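Local coordinates for hypothetical protein Rv2827c (Mycobacterium tuberculosis, PDB 1ZEL), which is of uncharacterised function but probably binds DNA through a winged-helix domain and belongs to the AbiEi antitoxin family, at residues E286-V289 against P290-V294; A212-D216 against E217-R221; S224-P227 against T228-Q232. One frame throughout, in Å; residues are numbered along the deposited sequence.

Contact 1: E286-V289 against P290-V294; sequences ELVV and PLLRV
The carbonyl oxygens of Leu287, Val288 and Val289 accept from the amides of Leu291, Leu292 and Arg293 as helix 288-296 begins, with Leu287 at the N-cap position. Leu291 N donates to Leu287 O at 3.0 Å. Leu292 N meets Val288 O, also at 3.0 Å, and Arg293 N reaches Val289 O at 2.8 Å. The leading amides of Leu287, Val288 and Val289 are taken up by the Asp285 carboxylate, while Pro290, in the first turn, has no N-H to place.

Apolar contacts run along the same stretch. Leu287 and Leu291 lie side by side and point the same way, their CD1 methyls 3.7 Å apart. The Pro290 ring closes back on the preceding loop, its CG 3.4 Å from Glu286 C. Val289 packs a methyl on the flat end of Arg293. With CG1 turned away from the backbone N (chi1 -176°), that methyl sits over one face of the guanidinium, offset toward its rim and 3.5 Å from Arg293 NE.

The charge of the extended arginine is met by Glu274, which forms a salt bridge with NH1.

Around this turn, Leu287 and Leu291 pack on Trp200, Val288 on helix 228-240, and Val289 and Arg293 on Val276 of strand 276-278, while Glu286 pairs through its backbone with Phe264 of strand 262-264.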
loop_
_atom_site.group_PDB
_atom_site.type_symbol
_atom_site.label_atom_id
_atom_site.label_comp_id
_atom_site.label_asym_id
_atom_site.label_seq_id
_atom_site.Cartn_x
_atom_site.Cartn_y
_atom_site.Cartn_z
ATOM N N GLU A 286 -13.256 8.643 20.028
ATOM C CA GLU A 286 -12.799 10.020 19.846
ATOM C C GLU A 286 -12.520 10.328 18.383
ATOM O O GLU A 286 -12.065 11.427 18.022
ATOM C CB GLU A 286 -11.559 10.257 20.697
ATOM C CG GLU A 286 -11.824 9.968 22.152
ATOM C CD GLU A 286 -10.630 10.153 23.058
ATOM O OE1 GLU A 286 -9.502 10.387 22.563
ATOM O OE2 GLU A 286 -10.832 10.068 24.290
ATOM N N LEU A 287 -12.865 9.377 17.527
ATOM C CA LEU A 287 -12.438 9.433 16.143
ATOM C C LEU A 287 -13.546 9.278 15.109
ATOM O O LEU A 287 -13.746 10.165 14.303
ATOM C CB LEU A 287 -11.340 8.394 15.901
ATOM C CG LEU A 287 -10.821 8.144 14.481
ATOM C CD1 LEU A 287 -10.074 9.352 13.972
ATOM C CD2 LEU A 287 -9.897 6.944 14.563
ATOM N N VAL A 288 -14.225 8.140 15.106
ATOM C CA VAL A 288 -15.124 7.810 14.014
ATOM C C VAL A 288 -16.329 8.760 14.000
ATOM O O VAL A 288 -16.488 9.542 13.055
ATOM C CB VAL A 288 -15.518 6.323 14.044
ATOM C CG1 VAL A 288 -16.605 6.011 13.015
ATOM C CG2 VAL A 288 -14.270 5.449 13.763
ATOM N N VAL A 289 -17.137 8.735 15.062
ATOM C CA VAL A 289 -18.301 9.645 15.163
ATOM C C VAL A 289 -17.907 11.146 15.201
ATOM O O VAL A 289 -18.455 11.954 14.444
ATOM C CB VAL A 289 -19.285 9.193 16.280
ATOM C CG1 VAL A 289 -20.527 10.078 16.317
ATOM C CG2 VAL A 289 -19.713 7.762 16.022
ATOM N N PRO A 290 -16.906 11.519 16.013
ATOM C CA PRO A 290 -16.421 12.910 15.954
ATOM C C PRO A 290 -15.998 13.433 14.562
ATOM O O PRO A 290 -16.263 14.606 14.251
ATOM C CB PRO A 290 -15.214 12.890 16.896
ATOM C CG PRO A 290 -15.527 11.799 17.843
ATOM C CD PRO A 290 -16.172 10.742 17.029
ATOM N N LEU A 291 -15.337 12.606 13.743
ATOM C CA LEU A 291 -15.075 12.972 12.346
ATOM C C LEU A 291 -16.349 13.092 11.528
ATOM O O LEU A 291 -16.476 14.026 10.744
ATOM C CB LEU A 291 -14.150 11.984 11.631
ATOM C CG LEU A 291 -12.670 12.089 11.971
ATOM C CD1 LEU A 291 -11.911 11.018 11.239
ATOM C CD2 LEU A 291 -12.090 13.478 11.660
ATOM N N LEU A 292 -17.259 12.126 11.676
ATOM C CA LEU A 292 -18.543 12.176 10.968
ATOM C C LEU A 292 -19.320 13.444 11.319
ATOM O O LEU A 292 -20.022 14.019 10.477
ATOM C CB LEU A 292 -19.377 10.947 11.299
ATOM C CG LEU A 292 -18.858 9.670 10.655
ATOM C CD1 LEU A 292 -19.651 8.518 11.164
ATOM C CD2 LEU A 292 -18.984 9.787 9.126
ATOM N N ARG A 293 -19.172 13.882 12.568
ATOM C CA ARG A 293 -19.792 15.130 13.028
ATOM C C ARG A 293 -19.194 16.393 12.410
ATOM O O ARG A 293 -19.926 17.325 12.110
ATOM C CB ARG A 293 -19.784 15.204 14.555
ATOM C CG ARG A 293 -20.980 14.507 15.118
ATOM C CD ARG A 293 -20.914 14.233 16.593
ATOM N NE ARG A 293 -21.919 13.226 16.924
ATOM C CZ ARG A 293 -22.123 12.707 18.129
ATOM N NH1 ARG A 293 -21.374 13.086 19.155
ATOM N NH2 ARG A 293 -23.076 11.792 18.294
ATOM N N VAL A 294 -17.875 16.419 12.222
ATOM C CA VAL A 294 -17.217 17.551 11.573
ATOM C C VAL A 294 -17.613 17.590 10.090
ATOM O O VAL A 294 -17.915 18.662 9.547
ATOM C CB VAL A 294 -15.669 17.505 11.731
ATOM C CG1 VAL A 294 -15.015 18.705 11.042
ATOM C CG2 VAL A 294 -15.266 17.461 13.210
#

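Contact 2: A212-D216 against E217-R221; sequences ADCSD and ERLER. With NA (sodium ion), chain C; FMT (formic acid), chain J.
Ser215 meets Arg218 and Leu219 as the N-cap residue of helix 216-223. Its OG accepts from Arg218 N in a long, weak capping bond of 3.4 Å, although the N-H points almost straight at it (170°). The Ser215 carbonyl makes the firmer link: Leu219 N donates to its oxygen at 3.0 Å. One residue on, Asp216 O receives Glu220 N at 3.0 Å, and a water molecule bridges that oxygen, weakly, to Glu220 OE1.

The serine hydroxyl is itself a donor, to a formic acid molecule (Ser215 OG to its O2, 2.6 Å), so one group both caps the helix and holds a small molecule, probably from the crystallisation liquor. The other oxygen of that molecule lies alongside the aliphatic part of Arg218, at the edge of its guanidinium and in its plane, though so near the chain that its exact position is doubtful.

Leu219 turns back toward the loop. With its CG beside the backbone N (chi1 -77°), it brings CD1 to 3.9 Å from Cys214 CB. The Asp216 side chain passes across that of Leu219, with Asp216 OD1 3.7 Å from Leu219 CD1.

Farther out, Glu184 of helix 183-192 accepts from Ser215 N and so helps to place the capping residue, while Cys214 packs on the same helix. Asp216 forms a salt bridge with Arg246, and Arg218 NH1 bonds to the carbonyl of Ala155. At the start of the loop, Asp213 binds the sodium ion together with Asp209 O and an atom of Arg167, probably its backbone carbonyl oxygen. Asp213 OD2 also takes a hydrogen bond with Tyr115 OH. The carboxylate is bidentate, the sodium ion lying 2.3 Å from Asp213 OD1 and 2.5 Å from Asp213 OD2.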
loop_
_atom_site.group_PDB
_atom_site.type_symbol
_atom_site.label_atom_id
_atom_site.label_comp_id
_atom_site.label_asym_id
_atom_site.label_seq_id
_atom_site.Cartn_x
_atom_site.Cartn_y
_atom_site.Cartn_z
ATOM N N ALA A 212 -19.686 -4.291 4.740
ATOM C CA ALA A 212 -20.378 -5.220 3.847
ATOM C C ALA A 212 -19.436 -6.174 3.078
ATOM O O ALA A 212 -19.866 -7.241 2.638
ATOM C CB ALA A 212 -21.274 -4.449 2.862
ATOM N N ASP A 213 -18.170 -5.804 2.931
ATOM C CA ASP A 213 -17.197 -6.614 2.173
ATOM C C ASP A 213 -16.357 -7.542 3.024
ATOM O O ASP A 213 -15.497 -8.230 2.476
ATOM C CB ASP A 213 -16.233 -5.728 1.357
ATOM C CG ASP A 213 -16.961 -4.867 0.342
ATOM O OD1 ASP A 213 -18.107 -5.199 0.002
ATOM O OD2 ASP A 213 -16.427 -3.829 -0.099
ATOM N N CYS A 214 -16.574 -7.535 4.343
ATOM C CA CYS A 214 -15.750 -8.324 5.262
ATOM C C CYS A 214 -16.505 -9.566 5.661
ATOM O O CYS A 214 -17.674 -9.508 6.029
ATOM C CB CYS A 214 -15.424 -7.545 6.538
ATOM S SG CYS A 214 -14.357 -6.148 6.255
ATOM N N SER A 215 -15.809 -10.688 5.589
ATOM C CA SER A 215 -16.298 -11.931 6.155
ATOM C C SER A 215 -15.883 -11.951 7.628
ATOM O O SER A 215 -14.711 -11.714 7.974
ATOM C CB SER A 215 -15.674 -13.093 5.378
ATOM O OG SER A 215 -15.503 -14.201 6.217
ATOM N N ASP A 216 -16.833 -12.229 8.511
ATOM C CA ASP A 216 -16.523 -12.239 9.940
ATOM C C ASP A 216 -15.567 -13.372 10.349
ATOM O O ASP A 216 -14.809 -13.219 11.300
ATOM C CB ASP A 216 -17.798 -12.221 10.775
ATOM C CG ASP A 216 -18.640 -10.954 10.531
ATOM O OD1 ASP A 216 -18.147 -9.942 9.968
ATOM O OD2 ASP A 216 -19.815 -10.969 10.883
ATOM N N GLU A 217 -15.573 -14.496 9.632
ATOM C CA GLU A 217 -14.583 -15.538 9.935
ATOM C C GLU A 217 -13.167 -15.048 9.649
ATOM O O GLU A 217 -12.248 -15.326 10.414
ATOM C CB GLU A 217 -14.824 -16.837 9.171
ATOM C CG GLU A 217 -13.751 -17.888 9.536
ATOM C CD GLU A 217 -13.873 -19.221 8.793
ATOM O OE1 GLU A 217 -15.013 -19.637 8.482
ATOM O OE2 GLU A 217 -12.821 -19.850 8.534
ATOM N N ARG A 218 -12.983 -14.356 8.532
ATOM C CA ARG A 218 -11.648 -13.813 8.210
ATOM C C ARG A 218 -11.249 -12.756 9.206
ATOM O O ARG A 218 -10.105 -12.722 9.638
ATOM C CB ARG A 218 -11.615 -13.233 6.810
ATOM C CG ARG A 218 -11.627 -14.309 5.776
ATOM C CD ARG A 218 -11.816 -13.735 4.398
ATOM N NE ARG A 218 -10.587 -13.142 3.883
ATOM C CZ ARG A 218 -9.593 -13.830 3.332
ATOM N NH1 ARG A 218 -8.536 -13.191 2.881
ATOM N NH2 ARG A 218 -9.659 -15.141 3.222
ATOM N N LEU A 219 -12.192 -11.894 9.590
ATOM C CA LEU A 219 -11.917 -10.883 10.620
ATOM C C LEU A 219 -11.391 -11.545 11.891
ATOM O O LEU A 219 -10.373 -11.138 12.462
ATOM C CB LEU A 219 -13.187 -10.082 10.940
ATOM C CG LEU A 219 -13.554 -9.020 9.891
ATOM C CD1 LEU A 219 -14.872 -8.358 10.290
ATOM C CD2 LEU A 219 -12.448 -7.952 9.735
ATOM N N GLU A 220 -12.075 -12.603 12.308
ATOM C CA GLU A 220 -11.750 -13.261 13.527
ATOM C C GLU A 220 -10.342 -13.878 13.473
ATOM O O GLU A 220 -9.595 -13.835 14.457
ATOM C CB GLU A 220 -12.821 -14.318 13.788
ATOM C CG GLU A 220 -12.581 -15.163 15.006
ATOM C CD GLU A 220 -13.624 -16.247 15.161
ATOM O OE1 GLU A 220 -14.557 -16.328 14.323
ATOM O OE2 GLU A 220 -13.497 -17.018 16.131
ATOM N N ARG A 221 -9.983 -14.455 12.333
ATOM C CA ARG A 221 -8.693 -15.142 12.230
ATOM C C ARG A 221 -7.571 -14.099 12.170
ATOM O O ARG A 221 -6.495 -14.300 12.716
ATOM C CB ARG A 221 -8.664 -16.069 11.021
ATOM C CG ARG A 221 -9.594 -17.285 11.167
ATOM C CD ARG A 221 -9.465 -18.176 9.943
ATOM N NE ARG A 221 -8.087 -18.637 9.758
ATOM C CZ ARG A 221 -7.510 -18.826 8.573
ATOM N NH1 ARG A 221 -8.188 -18.588 7.457
ATOM N NH2 ARG A 221 -6.249 -19.237 8.507
HETATM NA NA NA C . -18.754 -3.047 -0.251
HETATM C C FMT J . -13.794 -16.625 4.237
HETATM O O1 FMT J . -12.707 -16.915 4.746
HETATM O O2 FMT J . -14.817 -16.381 4.880
HETATM O O HOH W 1 -16.290 -14.791 13.313
#

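Contact 3: S224-P227 against T228-Q232; sequences SGRP and TSAWQ. With FMT (formic acid), chain G; FMT (formic acid), chain H.
The indole of Trp231 meets the carbonyls of Arg226 and Pro227 at its edge, in the ring plane, at the N-terminal start of helix 228-240, where Pro227 takes the N-cap position after the loop from helix 216-223. Pro227 O lies 3.4 Å from Trp231 CD1, and Arg226 O comes to 3.8 Å from Trp231 NE1. A formic acid molecule sits over one face of the ring: its O2 is 3.2 Å from Trp231 NE1, and its O1, higher above the plane, accepts a hydrogen bond from Thr228 OG1 (2.7 Å). The second flat group, the Arg226 guanidinium, has another formic acid at its edge, weakly bonded to NH2, but so close to NE that its placement is doubtful.

Bends at chi2 (-71°) and chi3 lead the Arg226 chain away from the new helix and back to the old one, where NH1 hydrogen-bonds to Leu222 O. A single water ties the loop to the ring: it accepts from Gly225 N at 2.8 Å and from Trp231 NE1 at 3.2 Å, and lies beside Arg226 O. Gly225, with positive phi, makes the turn just after the end of helix 216-223.

Pro227 caps with a ring instead of a polar side chain, and its carbonyl receives Ala230 N at 3.0 Å in a weak, bent bond (133°). The same alanine closes against the base of the arginine, Ala230 CB lying 3.6 Å from Arg226 CB.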
loop_
_atom_site.group_PDB
_atom_site.type_symbol
_atom_site.label_atom_id
_atom_site.label_comp_id
_atom_site.label_asym_id
_atom_site.label_seq_id
_atom_site.Cartn_x
_atom_site.Cartn_y
_atom_site.Cartn_z
ATOM N N SER A 224 -7.006 -12.768 15.683
ATOM C CA SER A 224 -6.449 -13.731 16.620
ATOM C C SER A 224 -5.015 -13.384 16.994
ATOM O O SER A 224 -4.115 -13.455 16.163
ATOM C CB SER A 224 -6.553 -15.160 16.075
ATOM O OG SER A 224 -5.966 -16.069 17.001
ATOM N N GLY A 225 -4.806 -12.985 18.246
ATOM C CA GLY A 225 -3.459 -12.673 18.728
ATOM C C GLY A 225 -3.260 -11.172 18.864
ATOM O O GLY A 225 -2.278 -10.718 19.437
ATOM N N ARG A 226 -4.183 -10.395 18.323
ATOM C CA ARG A 226 -4.164 -8.952 18.522
ATOM C C ARG A 226 -4.613 -8.647 19.967
ATOM O O ARG A 226 -5.281 -9.473 20.607
ATOM C CB ARG A 226 -5.100 -8.209 17.530
ATOM C CG ARG A 226 -5.028 -8.557 16.040
ATOM C CD ARG A 226 -3.762 -8.081 15.330
ATOM N NE ARG A 226 -2.611 -8.871 15.790
ATOM C CZ ARG A 226 -2.381 -10.144 15.487
ATOM N NH1 ARG A 226 -3.204 -10.826 14.682
ATOM N NH2 ARG A 226 -1.310 -10.749 15.992
ATOM N N PRO A 227 -4.253 -7.463 20.487
ATOM C CA PRO A 227 -4.752 -7.116 21.823
ATOM C C PRO A 227 -6.275 -6.999 21.840
ATOM O O PRO A 227 -6.906 -6.853 20.783
ATOM C CB PRO A 227 -4.121 -5.753 22.088
ATOM C CG PRO A 227 -2.937 -5.666 21.131
ATOM C CD PRO A 227 -3.390 -6.408 19.921
ATOM N N THR A 228 -6.868 -7.076 23.023
ATOM C CA THR A 228 -8.331 -7.009 23.145
ATOM C C THR A 228 -8.875 -5.720 22.578
ATOM O O THR A 228 -9.956 -5.688 21.986
ATOM C CB THR A 228 -8.743 -7.184 24.609
ATOM O OG1 THR A 228 -8.184 -8.417 25.082
ATOM C CG2 THR A 228 -10.268 -7.208 24.761
ATOM N N SER A 229 -8.112 -4.637 22.747
ATOM C CA SER A 229 -8.494 -3.340 22.191
ATOM C C SER A 229 -8.764 -3.371 20.690
ATOM O O SER A 229 -9.654 -2.669 20.214
ATOM C CB SER A 229 -7.443 -2.275 22.526
ATOM O OG SER A 229 -6.176 -2.661 22.055
ATOM N N ALA A 230 -7.994 -4.172 19.950
ATOM C CA ALA A 230 -8.202 -4.327 18.499
ATOM C C ALA A 230 -9.554 -4.940 18.203
ATOM O O ALA A 230 -10.253 -4.489 17.298
ATOM C CB ALA A 230 -7.083 -5.170 17.873
ATOM N N TRP A 231 -9.924 -5.956 18.996
ATOM C CA TRP A 231 -11.209 -6.615 18.883
ATOM C C TRP A 231 -12.334 -5.636 19.166
ATOM O O TRP A 231 -13.322 -5.577 18.422
ATOM C CB TRP A 231 -11.287 -7.775 19.884
ATOM C CG TRP A 231 -10.474 -8.962 19.508
ATOM C CD1 TRP A 231 -9.131 -9.126 19.679
ATOM C CD2 TRP A 231 -10.970 -10.183 18.927
ATOM N NE1 TRP A 231 -8.753 -10.386 19.236
ATOM C CE2 TRP A 231 -9.863 -11.049 18.770
ATOM C CE3 TRP A 231 -12.246 -10.624 18.532
ATOM C CZ2 TRP A 231 -9.992 -12.343 18.226
ATOM C CZ3 TRP A 231 -12.380 -11.901 17.980
ATOM C CH2 TRP A 231 -11.251 -12.741 17.817
ATOM N N GLN A 232 -12.175 -4.853 20.232
ATOM C CA GLN A 232 -13.170 -3.817 20.584
ATOM C C GLN A 232 -13.354 -2.829 19.448
ATOM O O GLN A 232 -14.491 -2.559 19.020
ATOM C CB GLN A 232 -12.770 -3.089 21.875
ATOM C CG GLN A 232 -12.804 -3.993 23.106
ATOM C CD GLN A 232 -12.054 -3.389 24.267
ATOM O OE1 GLN A 232 -10.887 -3.686 24.466
ATOM N NE2 GLN A 232 -12.714 -2.523 25.031
HETATM C C FMT G . -0.721 -8.062 17.894
HETATM O O1 FMT G . -0.768 -6.983 17.317
HETATM O O2 FMT G . 0.309 -8.720 18.016
HETATM C C FMT H . -8.267 -10.762 22.827
HETATM O O1 FMT H . -9.108 -10.513 23.700
HETATM O O2 FMT H . -8.316 -11.760 22.104
HETATM O O HOH W 2 -6.210 -11.929 20.442
#

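All three contacts are helix starts, met in the chain order contact 2, contact 3, contact 1. Contacts 2 and 3 belong to successive helices, 216-223 and 228-240, and their centres are 14 Å apart. They touch by packing, with Glu220 O 3.9 Å from Trp231 CH2, so the indole fitted beside the connecting loop also rests on the preceding helix. Contact 1, near the C-terminus, stands apart, its nearest atoms about 14 Å from contact 2 and about 10 Å from contact 3, but its Val288 and Val289 pack on helix 228-240, which contact 3 begins. Sodium is bound in contact 2 alone, whereas formic acid lies beside both contacts 2 and 3.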